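Local coordinates for protein glycosyltransferase Gtf1 (PDB 4PQG) that belongs to the GT-B clan of glycosyltransferases, carries an extended beta-sheet domain, and holds uridine-5'-diphosphate in a pocket of this model, at residues 114-117 against 118-121; 211-214 against 215-218; 291-294 against 295-299; 125-128 against 129-132; 377-381 against 382-386. All coordinates share one frame; numbering follows the deposited sequence.

In the fold
All five contacts are local, made where the chain turns or runs along a helix. Contacts 1 and 4 sit at the two ends of strand 119-125 in the extended beta-sheet domain, each in the hairpin loop that joins it to a neighbouring strand, with centres 22 Å apart. Contacts 2 and 3 belong to helices 205-215 and 288-301 of the half built on the seven-stranded parallel sheet, centres 33 Å apart. Contact 5 ends helix 371-380 beside the six-stranded parallel sheet of the other half, its centre 45 Å from that of contact 3. The side chain of Leu294, in contact 3, is about 13 Å from the bound 2-acetamido-2-deoxy-beta-D-glucopyranose.

Contact 1 of 5, residues 114-117 against 118-121; sequences FFDQ and DKFV
Phe114 meets Lys119 and Val121 beside the turn of a hairpin. With chi1 at -66°, its ring stands beside the backbone N and leans toward the returning strand. Lys119 lays its ammonium over one face of this ring, a cation-pi contact in which NZ is 3.7 Å from the centroid of the Phe114 ring and only 7° off the ring normal. The bend at chi4 of Lys119 sets NZ over the ring centre, while CE, also over that face, makes a CH-pi contact. Farther out, the ring meets Val121 obliquely, Phe114 CE2 lying 3.8 Å from Val121 CG2. Next along the chain, Asp116 opens a type I turn that closes at Lys119, whose N bonds to Asp116 O at 3.2 Å. The Asp116 carboxylate reaches forward to the turn: OD1 accepts from Asp118 N at 3.1 Å, on the anti side, making an Asx turn. Asp118 OD2 is 3.9 Å from Asp116 OD1, a proximity of like charges that probably costs something. Gln117 takes part mainly through its backbone, at the second position of the turn. Lys119 NZ has a further partner, since it also donates to Gly97 O. The turn thus joins strand 109-114 to strand 119-125; on the other flank of the latter, Lys119 packs on Tyr138 and Phe140, and Phe120 on Val139, of strand 133-140.

Contact 2 of 5, residues 211-214 against 215-218; sequences AFMK and SLNL
Phe212 and Leu216 are brought together by their first torsions: CG of Phe212 swings opposite its backbone N (chi1 167°), while CG of Leu216 lies beside its own (chi1 -58°). Both methyls of Leu216 then reach the ring obliquely, Leu216 CD2 lying 4.0 Å from Phe212 CZ. Leu216 CD1 also touches the thioether, 4.1 Å from Met213 SD, and the bent Met213 chain carries its methyl on toward Leu218. Ser215 turns its hydroxyl back on the helix: OG donates to Phe212 O at 2.8 Å, in the carbonyl plane and on a lone pair. The same carbonyl also takes a weak bond from Leu216 N, so the hydroxyl gives it a second donor where the helix is ending. Leu216 N makes a straighter bond to Met213 O (3.0 Å), and Asn217 N bonds to Lys214 O (3.0 Å), each shortened to a three-residue step. Asn217 has positive phi. The direct bond that a Schellman motif would place between Leu218 N and Met213 O is replaced here by a water, 2.8 Å from Met213 O and 3.0 Å from Leu218 N. Ser215 OG is hydrogen-bonded to His76 NE2 as well, and the His76 ring meets Phe212 edge-to-face. Strand 10-15 lies against this helix end, taking Met213 on Ile14 and both Leu216 and Leu218 on Tyr12.

Contact 3 of 5, residues 291-294 against 295-299; sequences NEVL and QEQFA
Leu294 against Phe298, and Val293 against Gln297, are contacts four residues apart along helix 288-301, the helix of the beta-alpha-beta unit between strands 282-285 and 308-310. Four consecutive backbone bonds, from Gln295 N to Asn291 O through to Phe298 N to Leu294 O, hold the pairs in step. Leu294 and Phe298 lie side by side and point the same way; the leucine branch point touches the ring, with Leu294 CG 3.6 Å from Phe298 CE2. A chi1 of -172° carries the Leu294 branch along the helix toward the ring. Phe298 continues inward to Phe274, which it meets edge-to-face, and with Leu294 it packs on Ile308. One step round, Gln297 stretches its chain along Val293, Val293 CG1 being 3.6 Å from Gln297 OE1; that oxygen is hydrogen-bonded to His253 NE2. On another side, a water donates to both Asn291 OD1 (2.7 Å) and Gln295 OE1 (2.8 Å). The amide nitrogens have other partners, Thr310 OG1 for Asn291 ND2 and both Gln305 OE1 and Pro306 O for Gln295 NE2. A second water links Val293 O (2.9 Å) and Glu296 OE1 (2.8 Å). The chemistry therefore divides round the helix: an apolar side seats it on the sheet, while the amides of Asn291 and Gln295, bonded at both ends, are probably held in rotation and tie it to the following loop and strand.

Contact 4 of 5, residues 125-128 against 129-132; sequences LVDE and NKDL
Asp127 to Lys130 form a type I turn, closed by Lys130 N to Asp127 O at 2.8 Å, and further down Val126 N donates to Leu132 O at 3.0 Å. The Asp127 side chain braces the turn. Its chi1 of -173° turns the carboxylate toward the corner, and OD1 accepts from Asn129 N at 2.9 Å, nearly straight (163°), on the anti side. Lys130 runs its extended chain past this carboxylate. Their CB atoms are 3.8 Å apart, yet Lys130 NZ stays 4.6 Å from Asp127 OD2, too far for a salt bridge, though the opposite charges probably still attract. At the base, Val126 CG2 packs on Leu132 CB, and Leu125 CD2 touches the carbonyl oxygens of Lys130 and Leu132. A water inside the loop accepts from Asp127 N and donates to Leu132 O (2.8 Å), which makes this carbonyl a shared acceptor. Another water bridges Glu128 O and Lys130 O, and Lys105 NZ also bonds to Glu128 O. Together the Asx turn, the type I turn and the Val126-to-Leu132 bond make the loop of a beta hairpin, linking strands 119-125 and 133-140 of the extended beta-sheet domain.

Contact 5 of 5, residues 377-381 against 382-386; sequences IIANH and QAEDY
Ile378 packs closely against Ala383 and Glu384, whereas His381, Gln382 and the glutamate carboxylate lie at the surface. On the tight side, CG2 of Ile378 presses on the backbone just past the helix, 3.4 Å from Glu384 N, and lies 4.1 Å from Ala383 CB. Ile387 and Leu389 of strand 387-391 also pack on Ile378. Ala383 N donates to Ile378 O at 2.9 Å and almost dead straight, 179°. The outer side is looser. Glu384 bends at chi2 and brings OE2 within 3.7 Å of Ala379 CA, a contact without a hydrogen bond. Even here His381 is anchored: its ND1 donates to Ile377 O at 3.1 Å, with that oxygen in the ring plane, which fixes how the imidazole is turned, and the side chain touches Ile351 of helix 343-353. A water donates to His381 O and lies 2.9 Å from Tyr386 OH, joining the two ends of the loop. Gln382 N bonds to Ala379 O at 2.9 Å; with the positive phi of Gln382 and the wider-spanning bond from Ala383 N to Ile378 O, this is a Schellman motif, closing helix 371-380 before the chain enters strand 387-391 of the parallel sheet.

Contact 1 of 5, residues 114-117 against 118-121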
loop_
_atom_site.group_PDB
_atom_site.type_symbol
_atom_site.label_atom_id
_atom_site.label_comp_id
_atom_site.label_asym_id
_atom_site.label_seq_id
_atom_site.Cartn_x
_atom_site.Cartn_y
_atom_site.Cartn_z
ATOM N N PHE A 114 -20.470 34.733 1.802
ATOM C CA PHE A 114 -21.640 35.260 1.140
ATOM C C PHE A 114 -22.202 36.456 1.915
ATOM O O PHE A 114 -21.838 36.693 3.080
ATOM C CB PHE A 114 -22.682 34.150 0.955
ATOM C CG PHE A 114 -22.242 33.066 0.002
ATOM C CD1 PHE A 114 -22.607 33.106 -1.339
ATOM C CD2 PHE A 114 -21.445 32.006 0.440
ATOM C CE1 PHE A 114 -22.193 32.119 -2.226
ATOM C CE2 PHE A 114 -21.032 31.016 -0.444
ATOM C CZ PHE A 114 -21.399 31.079 -1.778
ATOM N N PHE A 115 -23.062 37.224 1.246
ATOM C CA PHE A 115 -23.746 38.354 1.879
ATOM C C PHE A 115 -24.758 37.867 2.899
ATOM O O PHE A 115 -24.929 38.489 3.949
ATOM C CB PHE A 115 -24.401 39.242 0.832
ATOM C CG PHE A 115 -23.414 39.947 -0.042
ATOM C CD1 PHE A 115 -22.679 41.025 0.453
ATOM C CD2 PHE A 115 -23.197 39.524 -1.347
ATOM C CE1 PHE A 115 -21.755 41.676 -0.348
ATOM C CE2 PHE A 115 -22.276 40.173 -2.156
ATOM C CZ PHE A 115 -21.553 41.253 -1.655
ATOM N N ASP A 116 -25.426 36.758 2.580
ATOM C CA ASP A 116 -26.071 35.948 3.599
ATOM C C ASP A 116 -24.950 35.531 4.569
ATOM O O ASP A 116 -24.204 34.576 4.320
ATOM C CB ASP A 116 -26.764 34.733 2.967
ATOM C CG ASP A 116 -27.614 33.939 3.965
ATOM O OD1 ASP A 116 -27.299 33.943 5.181
ATOM O OD2 ASP A 116 -28.599 33.300 3.525
ATOM N N GLN A 117 -24.830 36.291 5.657
ATOM C CA GLN A 117 -23.772 36.119 6.655
ATOM C C GLN A 117 -23.806 34.737 7.310
ATOM O O GLN A 117 -22.811 34.281 7.884
ATOM C CB GLN A 117 -23.917 37.189 7.742
ATOM C CG GLN A 117 -22.608 37.637 8.362
ATOM C CD GLN A 117 -22.007 38.834 7.644
ATOM O OE1 GLN A 117 -21.779 39.878 8.256
ATOM N NE2 GLN A 117 -21.760 38.696 6.341
ATOM N N ASP A 118 -24.958 34.079 7.217
ATOM C CA ASP A 118 -25.154 32.780 7.839
ATOM C C ASP A 118 -24.494 31.619 7.096
ATOM O O ASP A 118 -24.268 30.572 7.690
ATOM C CB ASP A 118 -26.647 32.507 8.031
ATOM C CG ASP A 118 -27.288 33.445 9.041
ATOM O OD1 ASP A 118 -26.601 33.854 10.008
ATOM O OD2 ASP A 118 -28.487 33.756 8.871
ATOM N N LYS A 119 -24.176 31.801 5.818
ATOM C CA LYS A 119 -23.645 30.702 5.026
ATOM C C LYS A 119 -22.258 30.951 4.418
ATOM O O LYS A 119 -21.964 32.049 3.954
ATOM C CB LYS A 119 -24.667 30.253 3.962
ATOM C CG LYS A 119 -24.552 30.891 2.578
ATOM C CD LYS A 119 -25.804 30.622 1.744
ATOM C CE LYS A 119 -25.640 31.017 0.281
ATOM N NZ LYS A 119 -24.902 30.013 -0.545
ATOM N N PHE A 120 -21.407 29.926 4.453
ATOM C CA PHE A 120 -20.169 29.911 3.672
ATOM C C PHE A 120 -19.829 28.516 3.130
ATOM O O PHE A 120 -20.314 27.507 3.644
ATOM C CB PHE A 120 -18.982 30.521 4.442
ATOM C CG PHE A 120 -18.595 29.789 5.703
ATOM C CD1 PHE A 120 -17.763 28.664 5.656
ATOM C CD2 PHE A 120 -19.003 30.263 6.951
ATOM C CE1 PHE A 120 -17.386 28.007 6.827
ATOM C CE2 PHE A 120 -18.624 29.612 8.125
ATOM C CZ PHE A 120 -17.815 28.479 8.061
ATOM N N VAL A 121 -19.007 28.483 2.084
ATOM C CA VAL A 121 -18.552 27.247 1.467
ATOM C C VAL A 121 -17.037 27.194 1.607
ATOM O O VAL A 121 -16.345 28.171 1.289
ATOM C CB VAL A 121 -18.924 27.193 -0.034
ATOM C CG1 VAL A 121 -18.415 25.915 -0.677
ATOM C CG2 VAL A 121 -20.429 27.309 -0.223
HETATM O O HOH W 1 -20.932 34.218 4.782
#

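Contact 2 of 5, residues 211-214 against 215-218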
loop_
_atom_site.group_PDB
_atom_site.type_symbol
_atom_site.label_atom_id
_atom_site.label_comp_id
_atom_site.label_asym_id
_atom_site.label_seq_id
_atom_site.Cartn_x
_atom_site.Cartn_y
_atom_site.Cartn_z
ATOM N N ALA A 211 -23.506 -8.015 -2.724
ATOM C CA ALA A 211 -24.186 -7.452 -3.891
ATOM C C ALA A 211 -23.184 -6.989 -4.924
ATOM O O ALA A 211 -23.371 -7.187 -6.131
ATOM C CB ALA A 211 -25.081 -6.287 -3.470
ATOM N N PHE A 212 -22.118 -6.347 -4.448
ATOM C CA PHE A 212 -21.013 -5.984 -5.309
ATOM C C PHE A 212 -20.424 -7.216 -6.023
ATOM O O PHE A 212 -20.308 -7.242 -7.266
ATOM C CB PHE A 212 -19.913 -5.280 -4.516
ATOM C CG PHE A 212 -18.632 -5.155 -5.294
ATOM C CD1 PHE A 212 -18.501 -4.185 -6.282
ATOM C CD2 PHE A 212 -17.587 -6.036 -5.073
ATOM C CE1 PHE A 212 -17.330 -4.087 -7.026
ATOM C CE2 PHE A 212 -16.412 -5.951 -5.813
ATOM C CZ PHE A 212 -16.287 -4.970 -6.795
ATOM N N MET A 213 -20.072 -8.231 -5.245
ATOM C CA MET A 213 -19.503 -9.458 -5.812
ATOM C C MET A 213 -20.411 -10.080 -6.881
ATOM O O MET A 213 -19.937 -10.442 -7.953
ATOM C CB MET A 213 -19.180 -10.469 -4.721
ATOM C CG MET A 213 -18.032 -10.065 -3.796
ATOM S SD MET A 213 -16.415 -9.901 -4.578
ATOM C CE MET A 213 -16.018 -11.620 -4.903
ATOM N N LYS A 214 -21.707 -10.168 -6.593
ATOM C CA LYS A 214 -22.682 -10.754 -7.527
ATOM C C LYS A 214 -22.768 -9.914 -8.791
ATOM O O LYS A 214 -22.871 -10.459 -9.892
ATOM C CB LYS A 214 -24.062 -10.900 -6.867
ATOM C CG LYS A 214 -24.070 -11.948 -5.770
ATOM C CD LYS A 214 -25.466 -12.246 -5.266
ATOM C CE LYS A 214 -25.427 -13.377 -4.253
ATOM N NZ LYS A 214 -25.249 -14.710 -4.891
ATOM N N SER A 215 -22.678 -8.593 -8.629
ATOM C CA SER A 215 -22.664 -7.655 -9.762
ATOM C C SER A 215 -21.480 -7.842 -10.721
ATOM O O SER A 215 -21.500 -7.290 -11.817
ATOM C CB SER A 215 -22.747 -6.183 -9.295
ATOM O OG SER A 215 -21.468 -5.563 -9.189
ATOM N N LEU A 216 -20.446 -8.576 -10.307
ATOM C CA LEU A 216 -19.319 -8.872 -11.210
ATOM C C LEU A 216 -19.661 -9.946 -12.239
ATOM O O LEU A 216 -18.988 -10.047 -13.269
ATOM C CB LEU A 216 -18.054 -9.298 -10.441
ATOM C CG LEU A 216 -17.534 -8.285 -9.416
ATOM C CD1 LEU A 216 -16.413 -8.877 -8.567
ATOM C CD2 LEU A 216 -17.093 -6.999 -10.097
ATOM N N ASN A 217 -20.679 -10.749 -11.942
ATOM C CA ASN A 217 -21.114 -11.829 -12.823
ATOM C C ASN A 217 -19.925 -12.737 -13.122
ATOM O O ASN A 217 -19.545 -12.937 -14.282
ATOM C CB ASN A 217 -21.761 -11.267 -14.103
ATOM C CG ASN A 217 -23.139 -10.675 -13.845
ATOM O OD1 ASN A 217 -23.884 -11.167 -13.002
ATOM N ND2 ASN A 217 -23.484 -9.615 -14.569
ATOM N N LEU A 218 -19.325 -13.253 -12.049
ATOM C CA LEU A 218 -18.101 -14.050 -12.148
ATOM C C LEU A 218 -18.325 -15.325 -12.965
ATOM O O LEU A 218 -19.311 -16.028 -12.748
ATOM C CB LEU A 218 -17.592 -14.412 -10.749
ATOM C CG LEU A 218 -17.031 -13.261 -9.912
ATOM C CD1 LEU A 218 -16.693 -13.743 -8.508
ATOM C CD2 LEU A 218 -15.823 -12.647 -10.597
HETATM O O HOH W 2 -20.374 -12.888 -9.304
#

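Contact 3 of 5, residues 291-294 against 295-299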
loop_
_atom_site.group_PDB
_atom_site.type_symbol
_atom_site.label_atom_id
_atom_site.label_comp_id
_atom_site.label_asym_id
_atom_site.label_seq_id
_atom_site.Cartn_x
_atom_site.Cartn_y
_atom_site.Cartn_z
ATOM N N ASN A 291 6.980 -20.772 1.194
ATOM C CA ASN A 291 6.195 -21.836 0.591
ATOM C C ASN A 291 6.309 -23.121 1.410
ATOM O O ASN A 291 5.298 -23.671 1.854
ATOM C CB ASN A 291 6.609 -22.034 -0.879
ATOM C CG ASN A 291 5.657 -22.941 -1.647
ATOM O OD1 ASN A 291 5.153 -23.929 -1.115
ATOM N ND2 ASN A 291 5.414 -22.607 -2.905
ATOM N N GLU A 292 7.544 -23.565 1.654
ATOM C CA GLU A 292 7.800 -24.810 2.388
ATOM C C GLU A 292 7.322 -24.743 3.841
ATOM O O GLU A 292 6.725 -25.700 4.355
ATOM C CB GLU A 292 9.295 -25.143 2.351
ATOM C CG GLU A 292 9.850 -25.304 0.942
ATOM C CD GLU A 292 11.368 -25.248 0.899
ATOM O OE1 GLU A 292 12.006 -25.690 1.883
ATOM O OE2 GLU A 292 11.915 -24.761 -0.121
ATOM N N VAL A 293 7.589 -23.617 4.498
ATOM C CA VAL A 293 7.127 -23.393 5.876
ATOM C C VAL A 293 5.610 -23.549 5.969
ATOM O O VAL A 293 5.098 -24.324 6.778
ATOM C CB VAL A 293 7.563 -22.000 6.401
ATOM C CG1 VAL A 293 6.793 -21.632 7.667
ATOM C CG2 VAL A 293 9.062 -21.984 6.670
ATOM N N LEU A 294 4.897 -22.835 5.108
ATOM C CA LEU A 294 3.444 -22.859 5.129
ATOM C C LEU A 294 2.912 -24.252 4.804
ATOM O O LEU A 294 2.008 -24.749 5.488
ATOM C CB LEU A 294 2.870 -21.820 4.160
ATOM C CG LEU A 294 1.352 -21.566 4.167
ATOM C CD1 LEU A 294 0.833 -21.202 5.553
ATOM C CD2 LEU A 294 1.001 -20.487 3.144
ATOM N N GLN A 295 3.479 -24.892 3.776
ATOM C CA GLN A 295 3.040 -26.251 3.424
ATOM C C GLN A 295 3.124 -27.191 4.633
ATOM O O GLN A 295 2.143 -27.857 4.982
ATOM C CB GLN A 295 3.810 -26.812 2.220
ATOM C CG GLN A 295 3.089 -27.986 1.568
ATOM C CD GLN A 295 1.892 -27.542 0.750
ATOM O OE1 GLN A 295 2.057 -26.887 -0.268
ATOM N NE2 GLN A 295 0.677 -27.900 1.193
ATOM N N GLU A 296 4.285 -27.208 5.284
ATOM C CA GLU A 296 4.498 -27.993 6.494
ATOM C C GLU A 296 3.464 -27.680 7.572
ATOM O O GLU A 296 2.964 -28.590 8.243
ATOM C CB GLU A 296 5.912 -27.768 7.060
ATOM C CG GLU A 296 7.038 -28.277 6.162
ATOM C CD GLU A 296 8.437 -27.873 6.639
ATOM O OE1 GLU A 296 8.559 -27.029 7.555
ATOM O OE2 GLU A 296 9.432 -28.405 6.088
ATOM N N GLN A 297 3.158 -26.398 7.762
ATOM C CA GLN A 297 2.232 -26.025 8.833
ATOM C C GLN A 297 0.806 -26.463 8.527
ATOM O O GLN A 297 0.084 -26.875 9.426
ATOM C CB GLN A 297 2.321 -24.533 9.158
ATOM C CG GLN A 297 3.617 -24.175 9.874
ATOM C CD GLN A 297 3.940 -22.701 9.805
ATOM O OE1 GLN A 297 3.472 -21.981 8.921
ATOM N NE2 GLN A 297 4.733 -22.239 10.750
ATOM N N PHE A 298 0.410 -26.384 7.258
ATOM C CA PHE A 298 -0.891 -26.905 6.855
ATOM C C PHE A 298 -1.021 -28.391 7.199
ATOM O O PHE A 298 -2.043 -28.834 7.746
ATOM C CB PHE A 298 -1.158 -26.628 5.363
ATOM C CG PHE A 298 -1.852 -25.305 5.119
ATOM C CD1 PHE A 298 -3.077 -25.024 5.735
ATOM C CD2 PHE A 298 -1.280 -24.344 4.308
ATOM C CE1 PHE A 298 -3.717 -23.805 5.546
ATOM C CE2 PHE A 298 -1.914 -23.139 4.095
ATOM C CZ PHE A 298 -3.136 -22.866 4.717
ATOM N N ALA A 299 0.042 -29.144 6.919
ATOM C CA ALA A 299 0.074 -30.582 7.193
ATOM C C ALA A 299 0.101 -30.876 8.683
ATOM O O ALA A 299 -0.553 -31.804 9.142
ATOM C CB ALA A 299 1.264 -31.231 6.494
HETATM O O HOH W 3 4.380 -26.485 -1.759
HETATM O O HOH W 4 6.899 -25.221 8.870
#

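Contact 4 of 5, residues 125-128 against 129-132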
loop_
_atom_site.group_PDB
_atom_site.type_symbol
_atom_site.label_atom_id
_atom_site.label_comp_id
_atom_site.label_asym_id
_atom_site.label_seq_id
_atom_site.Cartn_x
_atom_site.Cartn_y
_atom_site.Cartn_z
ATOM N N LEU A 125 -8.924 22.481 -2.408
ATOM C CA LEU A 125 -8.319 22.467 -3.731
ATOM C C LEU A 125 -7.361 21.309 -3.901
ATOM O O LEU A 125 -6.693 20.915 -2.940
ATOM C CB LEU A 125 -7.576 23.792 -3.983
ATOM C CG LEU A 125 -8.447 25.050 -3.936
ATOM C CD1 LEU A 125 -7.617 26.247 -3.492
ATOM C CD2 LEU A 125 -9.119 25.296 -5.278
ATOM N N VAL A 126 -7.299 20.769 -5.121
ATOM C CA VAL A 126 -6.345 19.719 -5.458
ATOM C C VAL A 126 -4.946 20.318 -5.333
ATOM O O VAL A 126 -4.055 19.711 -4.742
ATOM C CB VAL A 126 -6.552 19.183 -6.901
ATOM C CG1 VAL A 126 -5.546 18.090 -7.254
ATOM C CG2 VAL A 126 -7.956 18.637 -7.078
ATOM N N ASP A 127 -4.794 21.529 -5.867
ATOM C CA ASP A 127 -3.504 22.204 -5.990
ATOM C C ASP A 127 -3.684 23.662 -5.551
ATOM O O ASP A 127 -4.529 24.382 -6.098
ATOM C CB ASP A 127 -3.053 22.120 -7.454
ATOM C CG ASP A 127 -1.632 22.641 -7.689
ATOM O OD1 ASP A 127 -1.226 23.668 -7.100
ATOM O OD2 ASP A 127 -0.927 22.015 -8.505
ATOM N N GLU A 128 -2.894 24.082 -4.561
ATOM C CA GLU A 128 -2.947 25.458 -4.013
ATOM C C GLU A 128 -2.949 26.541 -5.091
ATOM O O GLU A 128 -3.523 27.605 -4.895
ATOM C CB GLU A 128 -1.778 25.739 -3.056
ATOM C CG GLU A 128 -1.575 24.734 -1.933
ATOM C CD GLU A 128 -0.656 23.570 -2.306
ATOM O OE1 GLU A 128 -0.892 22.885 -3.331
ATOM O OE2 GLU A 128 0.306 23.324 -1.547
ATOM N N ASN A 129 -2.307 26.265 -6.222
ATOM C CA ASN A 129 -2.205 27.246 -7.299
ATOM C C ASN A 129 -3.065 26.926 -8.520
ATOM O O ASN A 129 -2.825 27.439 -9.609
ATOM C CB ASN A 129 -0.739 27.449 -7.705
ATOM C CG ASN A 129 0.187 27.624 -6.507
ATOM O OD1 ASN A 129 1.231 26.981 -6.436
ATOM N ND2 ASN A 129 -0.201 28.474 -5.553
ATOM N N LYS A 130 -4.071 26.077 -8.330
ATOM C CA LYS A 130 -5.064 25.799 -9.365
ATOM C C LYS A 130 -6.455 25.994 -8.774
ATOM O O LYS A 130 -6.590 26.161 -7.573
ATOM C CB LYS A 130 -4.909 24.376 -9.898
ATOM C CG LYS A 130 -3.669 24.149 -10.743
ATOM C CD LYS A 130 -3.696 22.771 -11.384
ATOM C CE LYS A 130 -2.379 22.463 -12.080
ATOM N NZ LYS A 130 -2.413 21.116 -12.715
ATOM N N ASP A 131 -7.486 25.987 -9.613
ATOM C CA ASP A 131 -8.849 26.139 -9.116
ATOM C C ASP A 131 -9.677 24.833 -9.161
ATOM O O ASP A 131 -10.911 24.877 -9.130
ATOM C CB ASP A 131 -9.570 27.309 -9.820
ATOM C CG ASP A 131 -9.989 26.986 -11.246
ATOM O OD1 ASP A 131 -9.507 25.989 -11.837
ATOM O OD2 ASP A 131 -10.818 27.746 -11.786
ATOM N N LEU A 132 -8.998 23.685 -9.224
ATOM C CA LEU A 132 -9.673 22.375 -9.178
ATOM C C LEU A 132 -10.066 22.030 -7.736
ATOM O O LEU A 132 -9.261 22.209 -6.808
ATOM C CB LEU A 132 -8.788 21.281 -9.798
ATOM C CG LEU A 132 -8.273 21.509 -11.235
ATOM C CD1 LEU A 132 -7.318 20.401 -11.670
ATOM C CD2 LEU A 132 -9.402 21.649 -12.248
HETATM O O HOH W 5 -6.732 23.090 -7.515
HETATM O O HOH W 6 -5.818 28.534 -6.377
#

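Contact 5 of 5, residues 377-381 against 382-386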
loop_
_atom_site.group_PDB
_atom_site.type_symbol
_atom_site.label_atom_id
_atom_site.label_comp_id
_atom_site.label_asym_id
_atom_site.label_seq_id
_atom_site.Cartn_x
_atom_site.Cartn_y
_atom_site.Cartn_z
ATOM N N ILE A 377 15.995 11.505 17.902
ATOM C CA ILE A 377 17.324 10.897 17.908
ATOM C C ILE A 377 18.348 11.752 17.142
ATOM O O ILE A 377 19.458 12.004 17.635
ATOM C CB ILE A 377 17.305 9.447 17.347
ATOM C CG1 ILE A 377 16.377 8.568 18.186
ATOM C CG2 ILE A 377 18.710 8.847 17.324
ATOM C CD1 ILE A 377 16.060 7.226 17.565
ATOM N N ILE A 378 17.964 12.199 15.950
ATOM C CA ILE A 378 18.810 13.035 15.115
ATOM C C ILE A 378 19.147 14.358 15.820
ATOM O O ILE A 378 20.319 14.759 15.861
ATOM C CB ILE A 378 18.151 13.271 13.739
ATOM C CG1 ILE A 378 18.018 11.938 12.995
ATOM C CG2 ILE A 378 18.941 14.266 12.901
ATOM C CD1 ILE A 378 17.051 11.988 11.820
ATOM N N ALA A 379 18.132 15.016 16.385
ATOM C CA ALA A 379 18.343 16.262 17.126
ATOM C C ALA A 379 19.304 16.050 18.293
ATOM O O ALA A 379 20.274 16.798 18.433
ATOM C CB ALA A 379 17.028 16.835 17.628
ATOM N N ASN A 380 19.030 15.029 19.108
ATOM C CA ASN A 380 19.829 14.701 20.294
ATOM C C ASN A 380 21.309 14.466 20.025
ATOM O O ASN A 380 22.141 14.665 20.923
ATOM C CB ASN A 380 19.258 13.479 21.026
ATOM C CG ASN A 380 17.957 13.783 21.751
ATOM O OD1 ASN A 380 17.580 14.942 21.903
ATOM N ND2 ASN A 380 17.260 12.731 22.200
ATOM N N HIS A 381 21.632 14.026 18.806
ATOM C CA HIS A 381 23.020 13.775 18.422
ATOM C C HIS A 381 23.569 14.810 17.464
ATOM O O HIS A 381 24.673 14.657 16.944
ATOM C CB HIS A 381 23.181 12.344 17.889
ATOM C CG HIS A 381 23.011 11.274 18.958
ATOM N ND1 HIS A 381 21.800 10.809 19.343
ATOM C CD2 HIS A 381 23.949 10.598 19.732
ATOM C CE1 HIS A 381 21.960 9.885 20.308
ATOM N NE2 HIS A 381 23.272 9.753 20.542
ATOM N N GLN A 382 22.806 15.885 17.248
ATOM C CA GLN A 382 23.149 16.937 16.277
ATOM C C GLN A 382 23.543 16.364 14.909
ATOM O O GLN A 382 24.520 16.791 14.282
ATOM C CB GLN A 382 24.221 17.892 16.840
ATOM C CG GLN A 382 23.700 18.788 17.961
ATOM C CD GLN A 382 24.801 19.411 18.821
ATOM O OE1 GLN A 382 25.816 19.914 18.315
ATOM N NE2 GLN A 382 24.586 19.405 20.132
ATOM N N ALA A 383 22.758 15.401 14.442
ATOM C CA ALA A 383 23.090 14.674 13.231
ATOM C C ALA A 383 22.338 15.179 11.993
ATOM O O ALA A 383 22.432 14.584 10.919
ATOM C CB ALA A 383 22.867 13.179 13.449
ATOM N N GLU A 384 21.623 16.291 12.138
ATOM C CA GLU A 384 20.824 16.871 11.043
ATOM C C GLU A 384 21.548 17.045 9.706
ATOM O O GLU A 384 20.930 16.949 8.657
ATOM C CB GLU A 384 20.206 18.218 11.449
ATOM C CG GLU A 384 19.206 18.140 12.593
ATOM C CD GLU A 384 19.824 18.497 13.931
ATOM O OE1 GLU A 384 21.035 18.271 14.117
ATOM O OE2 GLU A 384 19.098 19.007 14.806
ATOM N N ASP A 385 22.848 17.324 9.748
ATOM C CA ASP A 385 23.599 17.610 8.534
ATOM C C ASP A 385 23.920 16.366 7.722
ATOM O O ASP A 385 24.223 16.474 6.536
ATOM C CB ASP A 385 24.879 18.408 8.843
ATOM C CG ASP A 385 24.590 19.862 9.206
ATOM O OD1 ASP A 385 23.453 20.339 8.969
ATOM O OD2 ASP A 385 25.505 20.533 9.731
ATOM N N TYR A 386 23.832 15.194 8.348
ATOM C CA TYR A 386 24.167 13.942 7.664
ATOM C C TYR A 386 23.122 12.811 7.733
ATOM O O TYR A 386 23.280 11.781 7.059
ATOM C CB TYR A 386 25.558 13.454 8.086
ATOM C CG TYR A 386 25.696 12.887 9.489
ATOM C CD1 TYR A 386 25.673 11.513 9.704
ATOM C CD2 TYR A 386 25.911 13.720 10.592
ATOM C CE1 TYR A 386 25.818 10.977 10.978
ATOM C CE2 TYR A 386 26.067 13.192 11.875
ATOM C CZ TYR A 386 26.020 11.819 12.057
ATOM O OH TYR A 386 26.174 11.269 13.310
HETATM O O HOH W 7 26.755 13.110 15.434
#